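PDB 7CUP: 2,5-dihydroxypyridine 5,6-dioxygenase from Pseudomonas putida KT2440, which opens the ring of 2,5-dihydroxypyridine with molecular oxygen between carbons 5 and 6, using iron, to give N-formylmaleamate in nicotinate degradation. Local coordinates for residues A86-R89 against A90-A94; E230-G234 against F235-I239; D286-M290 against D291-F295. One frame throughout, in Å; residues are numbered along the deposited sequence.

Interaction 1. Residues A86-R89 against A90-A94; sequences AAQR and ALEAA
Helix 85-92 carries a polar ridge along one side, where the carboxylate of Glu92 reaches back over one turn to Gln88 and Arg89, four and three residues earlier. Each carboxylate oxygen has its own partner. OE2 of Glu92 receives a 2.9 Å hydrogen bond from NE2 of Gln88, and at 177° the bond is almost straight. It lies in the amide plane of Gln88 but comes down on the carboxylate from above, the two planes being turned 68° apart. Gln88 gets there because its CG stands anti to the backbone N (chi1 -176°) and the chain runs on extended, which carries NE2 to the Glu92 carboxylate. The other oxygen, OE1, faces the arginine: NE of Arg89 is 3.6 Å from OE1 of Glu92 in a salt bridge, and the aliphatic CD of Arg89 lies 3.4 Å from the same oxygen. The arginine chain bends at chi2 to present this edge of its guanidinium group.

Backbone bonds such as Glu92 N to Gln88 O, 2.9 Å, hold the turn beneath. Leu91 points elsewhere, onto Leu30 and Val57 of the parallel sheet, as suits a helix on the beta-alpha-beta crossover between strands 53-58 and 96-99. At the alanine side the helix meets a second subunit, Ala90 packing on Ala90 of that subunit and Arg89 on its Ala93.

NE2 of Gln88 also donates to Gln111 in helix 107-114, so this amide ties two helices together. With one oxygen bonded to an amide and the other beside a guanidinium, Glu92 probably stays ionised, and the two unlike partners, one a straight hydrogen bond and the other a longer salt bridge, probably limit how its carboxylate can turn.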
loop_
_atom_site.group_PDB
_atom_site.type_symbol
_atom_site.label_atom_id
_atom_site.label_comp_id
_atom_site.label_asym_id
_atom_site.label_seq_id
_atom_site.Cartn_x
_atom_site.Cartn_y
_atom_site.Cartn_z
ATOM N N ALA A 86 -9.045 -27.878 -10.560
ATOM C CA ALA A 86 -7.608 -27.679 -10.279
ATOM C C ALA A 86 -7.466 -27.049 -8.878
ATOM O O ALA A 86 -6.694 -27.598 -8.023
ATOM C CB ALA A 86 -6.979 -26.871 -11.401
ATOM N N ALA A 87 -8.175 -25.944 -8.645
ATOM C CA ALA A 87 -8.239 -25.225 -7.343
ATOM C C ALA A 87 -8.747 -26.161 -6.246
ATOM O O ALA A 87 -8.169 -26.197 -5.135
ATOM C CB ALA A 87 -9.125 -24.017 -7.473
ATOM N N GLN A 88 -9.781 -26.941 -6.539
ATOM C CA GLN A 88 -10.288 -27.918 -5.552
ATOM C C GLN A 88 -9.128 -28.850 -5.174
ATOM O O GLN A 88 -8.945 -29.104 -3.939
ATOM C CB GLN A 88 -11.517 -28.624 -6.115
ATOM C CG GLN A 88 -12.165 -29.569 -5.124
ATOM C CD GLN A 88 -13.251 -30.393 -5.769
ATOM O OE1 GLN A 88 -14.067 -29.885 -6.534
ATOM N NE2 GLN A 88 -13.239 -31.679 -5.476
ATOM N N ARG A 89 -8.374 -29.371 -6.154
ATOM C CA ARG A 89 -7.267 -30.339 -5.871
ATOM C C ARG A 89 -6.137 -29.639 -5.102
ATOM O O ARG A 89 -5.378 -30.312 -4.401
ATOM C CB ARG A 89 -6.707 -30.962 -7.161
ATOM C CG ARG A 89 -7.673 -31.856 -7.929
ATOM C CD ARG A 89 -7.652 -33.225 -7.309
ATOM N NE ARG A 89 -8.583 -34.217 -7.828
ATOM C CZ ARG A 89 -8.408 -34.929 -8.933
ATOM N NH1 ARG A 89 -7.384 -34.719 -9.736
ATOM N NH2 ARG A 89 -9.298 -35.834 -9.267
ATOM N N ALA A 90 -5.963 -28.333 -5.289
ATOM C CA ALA A 90 -4.900 -27.565 -4.606
ATOM C C ALA A 90 -5.219 -27.502 -3.115
ATOM O O ALA A 90 -4.286 -27.564 -2.286
ATOM C CB ALA A 90 -4.748 -26.193 -5.231
ATOM N N LEU A 91 -6.496 -27.498 -2.771
ATOM C CA LEU A 91 -6.959 -27.522 -1.361
ATOM C C LEU A 91 -6.953 -28.961 -0.827
ATOM O O LEU A 91 -6.540 -29.147 0.322
ATOM C CB LEU A 91 -8.351 -26.898 -1.303
ATOM C CG LEU A 91 -8.407 -25.442 -1.761
ATOM C CD1 LEU A 91 -9.834 -24.933 -1.747
ATOM C CD2 LEU A 91 -7.540 -24.543 -0.892
ATOM N N GLU A 92 -7.391 -29.937 -1.626
ATOM C CA GLU A 92 -7.356 -31.389 -1.260
ATOM C C GLU A 92 -5.937 -31.858 -0.929
ATOM O O GLU A 92 -5.793 -32.806 -0.132
ATOM C CB GLU A 92 -7.927 -32.226 -2.404
ATOM C CG GLU A 92 -9.410 -32.075 -2.496
ATOM C CD GLU A 92 -10.044 -32.862 -3.624
ATOM O OE1 GLU A 92 -9.332 -33.532 -4.386
ATOM O OE2 GLU A 92 -11.257 -32.815 -3.709
ATOM N N ALA A 93 -4.932 -31.221 -1.523
ATOM C CA ALA A 93 -3.500 -31.505 -1.254
ATOM C C ALA A 93 -3.177 -31.276 0.215
ATOM O O ALA A 93 -2.304 -31.971 0.718
ATOM C CB ALA A 93 -2.606 -30.660 -2.139
ATOM N N ALA A 94 -3.835 -30.314 0.870
ATOM C CA ALA A 94 -3.534 -29.896 2.258
ATOM C C ALA A 94 -4.144 -30.877 3.262
ATOM O O ALA A 94 -5.200 -31.476 2.969
ATOM C CB ALA A 94 -4.070 -28.501 2.494
#

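Interaction 2. Residues E230-G234 against F235-I239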
loop_
_atom_site.group_PDB
_atom_site.type_symbol
_atom_site.label_atom_id
_atom_site.label_comp_id
_atom_site.label_asym_id
_atom_site.label_seq_id
_atom_site.Cartn_x
_atom_site.Cartn_y
_atom_site.Cartn_z
ATOM N N GLU A 230 -46.328 -18.850 10.098
ATOM C CA GLU A 230 -47.165 -20.079 10.084
ATOM C C GLU A 230 -46.465 -21.059 9.144
ATOM O O GLU A 230 -46.162 -20.670 7.980
ATOM C CB GLU A 230 -48.609 -19.748 9.692
ATOM C CG GLU A 230 -49.350 -18.974 10.774
ATOM C CD GLU A 230 -50.404 -17.992 10.278
ATOM O OE1 GLU A 230 -50.779 -18.053 9.079
ATOM O OE2 GLU A 230 -50.855 -17.149 11.096
ATOM N N ILE A 231 -46.176 -22.248 9.665
ATOM C CA ILE A 231 -45.420 -23.333 8.974
ATOM C C ILE A 231 -46.352 -24.540 8.812
ATOM O O ILE A 231 -46.951 -24.964 9.815
ATOM C CB ILE A 231 -44.155 -23.676 9.783
ATOM C CG1 ILE A 231 -43.200 -22.475 9.826
ATOM C CG2 ILE A 231 -43.466 -24.919 9.247
ATOM C CD1 ILE A 231 -42.514 -22.327 11.160
ATOM N N GLU A 232 -46.451 -25.073 7.596
ATOM C CA GLU A 232 -47.233 -26.299 7.294
ATOM C C GLU A 232 -46.367 -27.199 6.412
ATOM O O GLU A 232 -45.840 -26.714 5.368
ATOM C CB GLU A 232 -48.574 -25.945 6.642
ATOM C CG GLU A 232 -49.526 -25.187 7.556
ATOM C CD GLU A 232 -50.595 -24.411 6.800
ATOM O OE1 GLU A 232 -51.096 -24.940 5.790
ATOM O OE2 GLU A 232 -50.893 -23.267 7.196
ATOM N N LYS A 233 -46.201 -28.447 6.844
ATOM C CA LYS A 233 -45.484 -29.489 6.080
ATOM C C LYS A 233 -44.127 -28.893 5.692
ATOM O O LYS A 233 -43.822 -28.841 4.492
ATOM C CB LYS A 233 -46.303 -29.903 4.855
ATOM C CG LYS A 233 -47.675 -30.506 5.142
ATOM C CD LYS A 233 -48.526 -30.698 3.881
ATOM C CE LYS A 233 -49.093 -29.398 3.335
ATOM N NZ LYS A 233 -49.189 -29.402 1.855
ATOM N N GLY A 234 -43.405 -28.366 6.682
ATOM C CA GLY A 234 -42.000 -27.931 6.534
ATOM C C GLY A 234 -41.818 -26.620 5.789
ATOM O O GLY A 234 -40.646 -26.275 5.541
ATOM N N PHE A 235 -42.891 -25.906 5.442
ATOM C CA PHE A 235 -42.814 -24.619 4.713
ATOM C C PHE A 235 -43.539 -23.494 5.475
ATOM O O PHE A 235 -44.597 -23.699 6.091
ATOM C CB PHE A 235 -43.361 -24.778 3.296
ATOM C CG PHE A 235 -42.412 -25.465 2.355
ATOM C CD1 PHE A 235 -42.240 -26.837 2.409
ATOM C CD2 PHE A 235 -41.651 -24.737 1.462
ATOM C CE1 PHE A 235 -41.341 -27.478 1.574
ATOM C CE2 PHE A 235 -40.782 -25.384 0.598
ATOM C CZ PHE A 235 -40.623 -26.751 0.661
ATOM N N ILE A 236 -42.961 -22.297 5.418
ATOM C CA ILE A 236 -43.623 -21.032 5.833
ATOM C C ILE A 236 -44.743 -20.750 4.828
ATOM O O ILE A 236 -44.462 -20.585 3.630
ATOM C CB ILE A 236 -42.605 -19.871 5.926
ATOM C CG1 ILE A 236 -41.552 -20.119 7.008
ATOM C CG2 ILE A 236 -43.340 -18.561 6.154
ATOM C CD1 ILE A 236 -40.290 -19.275 6.852
ATOM N N THR A 237 -45.987 -20.700 5.296
ATOM C CA THR A 237 -47.168 -20.415 4.436
ATOM C C THR A 237 -47.755 -19.054 4.791
ATOM O O THR A 237 -48.523 -18.512 3.967
ATOM C CB THR A 237 -48.200 -21.536 4.559
ATOM O OG1 THR A 237 -48.510 -21.590 5.954
ATOM C CG2 THR A 237 -47.661 -22.848 4.026
ATOM N N GLY A 238 -47.374 -18.487 5.931
ATOM C CA GLY A 238 -47.846 -17.155 6.326
ATOM C C GLY A 238 -46.737 -16.371 6.993
ATOM O O GLY A 238 -46.084 -16.951 7.846
ATOM N N ILE A 239 -46.626 -15.086 6.667
ATOM C CA ILE A 239 -45.745 -14.107 7.367
ATOM C C ILE A 239 -46.570 -12.856 7.713
ATOM O O ILE A 239 -46.981 -12.116 6.774
ATOM C CB ILE A 239 -44.520 -13.785 6.496
ATOM C CG1 ILE A 239 -43.777 -15.060 6.086
ATOM C CG2 ILE A 239 -43.625 -12.783 7.214
ATOM C CD1 ILE A 239 -42.607 -14.832 5.131
#
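Glu230 and Ile231 pair with Ile236, Thr237 and Gly238 in a beta hairpin that is closed by a type I' turn from Glu232 to Phe235 and broken by a classic beta bulge. The tight part is the bulge. There the carbonyl oxygen of Glu230 accepts twice, from Thr237 N at 2.7 Å and from Gly238 N at 3.2 Å, because both residues face the one glutamate. One step on, Ile231 and Ile236 form a non-hydrogen-bonded pair on the buried face, their CG1 atoms 4.0 Å apart. At the turn, Glu232 and Phe235 exchange two backbone bonds, the shorter being Glu232 N to Phe235 O at 2.8 Å, while Lys233 and Gly234 make the bend with positive phi.

Phe235 leans along the turn: its CG is anti to the carbonyl carbon (chi1 -77°), which brings the CD1 edge of the ring to 3.3 Å from Lys233 O, with that oxygen in the ring plane. Beyond the hairpin the side chain of Phe235 touches Asp202 and Arg313. Cutting Phe235 back to an alanine is likely to leave Lys233 O without its aromatic edge and open a gap beside Asp202 and Arg313.

The solvent side is looser. The exposed chains of Glu232 and Thr237 cross at about a right angle, with CB of Glu232 4.2 Å from CG2 of Thr237, and the long chain of Lys233 leads away from the second strand. Thr237 OG1 stands between two oxygens, 3.2 Å from Glu230 O and 3.2 Å from Glu232 OE2.

Interaction 3. Residues D286-M290 against D291-F295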
loop_
_atom_site.group_PDB
_atom_site.type_symbol
_atom_site.label_atom_id
_atom_site.label_comp_id
_atom_site.label_asym_id
_atom_site.label_seq_id
_atom_site.Cartn_x
_atom_site.Cartn_y
_atom_site.Cartn_z
ATOM N N ASP A 286 -19.163 -5.569 9.345
ATOM C CA ASP A 286 -18.082 -6.036 10.252
ATOM C C ASP A 286 -17.921 -7.544 10.122
ATOM O O ASP A 286 -16.810 -8.008 10.248
ATOM C CB ASP A 286 -18.369 -5.691 11.707
ATOM C CG ASP A 286 -18.305 -4.194 11.963
ATOM O OD1 ASP A 286 -17.916 -3.458 11.034
ATOM O OD2 ASP A 286 -18.660 -3.778 13.074
ATOM N N GLY A 287 -19.009 -8.279 9.928
ATOM C CA GLY A 287 -18.990 -9.755 9.906
ATOM C C GLY A 287 -20.378 -10.329 9.696
ATOM O O GLY A 287 -21.316 -9.569 9.424
ATOM N N MET A 288 -20.532 -11.636 9.845
ATOM C CA MET A 288 -21.824 -12.336 9.632
ATOM C C MET A 288 -22.598 -12.495 10.958
ATOM O O MET A 288 -23.728 -12.977 10.934
ATOM C CB MET A 288 -21.540 -13.686 8.991
ATOM C CG MET A 288 -20.882 -14.687 9.923
ATOM S SD MET A 288 -20.678 -16.277 9.071
ATOM C CE MET A 288 -19.935 -15.687 7.552
ATOM N N CYS A 289 -22.057 -12.026 12.074
ATOM C CA CYS A 289 -22.708 -12.036 13.410
ATOM C C CYS A 289 -22.908 -13.495 13.851
ATOM O O CYS A 289 -24.060 -14.012 13.965
ATOM C CB CYS A 289 -24.004 -11.225 13.459
ATOM S SG CYS A 289 -24.516 -10.901 15.176
ATOM N N MET A 290 -21.791 -14.129 14.171
ATOM C CA MET A 290 -21.787 -15.448 14.852
ATOM C C MET A 290 -22.331 -15.324 16.275
ATOM O O MET A 290 -22.870 -16.327 16.741
ATOM C CB MET A 290 -20.388 -16.058 14.851
ATOM C CG MET A 290 -19.970 -16.529 13.481
ATOM S SD MET A 290 -21.192 -17.619 12.679
ATOM C CE MET A 290 -21.194 -19.008 13.798
ATOM N N ASP A 291 -22.254 -14.145 16.902
ATOM C CA ASP A 291 -22.846 -13.906 18.242
ATOM C C ASP A 291 -24.340 -14.260 18.216
ATOM O O ASP A 291 -24.808 -14.912 19.156
ATOM C CB ASP A 291 -22.630 -12.462 18.670
ATOM C CG ASP A 291 -21.280 -12.209 19.297
ATOM O OD1 ASP A 291 -21.141 -12.489 20.514
ATOM O OD2 ASP A 291 -20.382 -11.719 18.585
ATOM N N ALA A 292 -25.065 -13.804 17.184
ATOM C CA ALA A 292 -26.514 -13.994 17.028
ATOM C C ALA A 292 -26.783 -15.479 16.807
ATOM O O ALA A 292 -27.777 -15.965 17.337
ATOM C CB ALA A 292 -27.036 -13.154 15.878
ATOM N N ARG A 293 -25.941 -16.181 16.039
ATOM C CA ARG A 293 -26.200 -17.618 15.762
ATOM C C ARG A 293 -25.928 -18.454 17.019
ATOM O O ARG A 293 -26.592 -19.495 17.182
ATOM C CB ARG A 293 -25.377 -18.140 14.583
ATOM C CG ARG A 293 -25.708 -17.496 13.246
ATOM C CD ARG A 293 -24.916 -18.088 12.119
ATOM N NE ARG A 293 -25.410 -17.533 10.871
ATOM C CZ ARG A 293 -25.107 -16.331 10.389
ATOM N NH1 ARG A 293 -24.275 -15.538 11.055
ATOM N NH2 ARG A 293 -25.630 -15.929 9.233
ATOM N N ALA A 294 -24.920 -18.102 17.816
ATOM C CA ALA A 294 -24.304 -19.039 18.782
ATOM C C ALA A 294 -24.737 -18.772 20.229
ATOM O O ALA A 294 -24.441 -19.641 21.049
ATOM C CB ALA A 294 -22.793 -19.061 18.672
ATOM N N PHE A 295 -25.356 -17.651 20.571
ATOM C CA PHE A 295 -25.482 -17.268 21.998
ATOM C C PHE A 295 -26.207 -18.391 22.771
ATOM O O PHE A 295 -27.175 -19.009 22.273
ATOM C CB PHE A 295 -26.087 -15.878 22.158
ATOM C CG PHE A 295 -27.545 -15.678 21.785
ATOM C CD1 PHE A 295 -28.543 -15.812 22.737
ATOM C CD2 PHE A 295 -27.912 -15.204 20.528
ATOM C CE1 PHE A 295 -29.865 -15.529 22.425
ATOM C CE2 PHE A 295 -29.239 -14.937 20.218
ATOM C CZ PHE A 295 -30.219 -15.113 21.162
HETATM O O HOH W 1 -25.385 -13.045 8.659
#
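Arg293 reaches back from helix 290-294 to the loop before it, and both Met288 and Met290 come at it from the same side of its guanidinium plane. From CG to NE the arginine is extended (chi2 -177°, chi3 173°), which carries NH1 as far as the backbone of Met288. There NH1 of Arg293 donates to Met288 O over 2.6 Å; the oxygen lies close to the guanidinium plane, whereas the nitrogen sits well above the plane of the carbonyl. Water 1 makes a second link at the guanidinium edge, accepting from Arg293 NH2 at 3.0 Å and donating to Met288 O at 2.8 Å.

The two methionines meet the arginine differently. Met288 crosses it at about a right angle and brings its sulfur over one face of the guanidinium group, with SD 4.2 Å from NH1 of Arg293. Met290, folded at chi2 and chi3, runs obliquely to it and sets SD 3.8 Å from the arginine CD, against the aliphatic part of the chain.

Cys289 is the N-cap of the helix. Its SG stands anti to the backbone N, accepts a weak bond from Ala292 N at 3.6 Å and packs on the CB of Ala292 at 3.5 Å.

NE of Arg293 forms a salt bridge with OD2 of Asp320, an iron ligand alongside His265, Ser302 and His318. Arg293 is thus a second-shell residue, held by the loop through NH1 and probably helping to position a first-shell carboxylate through NE, in a non-heme iron site of the two-histidine, one-carboxylate type.

In the fold
The three contacts follow one another along the chain and none touches another. Interaction 3 is the central one, its centre about 9 Å from the centre of the chain. The side chain of Arg293 comes to about 6 Å from the bound iron ion. Interaction 2 stands farther from the metal: its Ile236 side chain is about 12 Å from the iron, and the nearest atoms of interactions 2 and 3 are about 15 Å apart. Interaction 1 lies away from the site, in the parallel-sheet part of the subunit and against a second subunit. Its centre is about 29 Å from that of interaction 3 and about 41 Å from that of interaction 2.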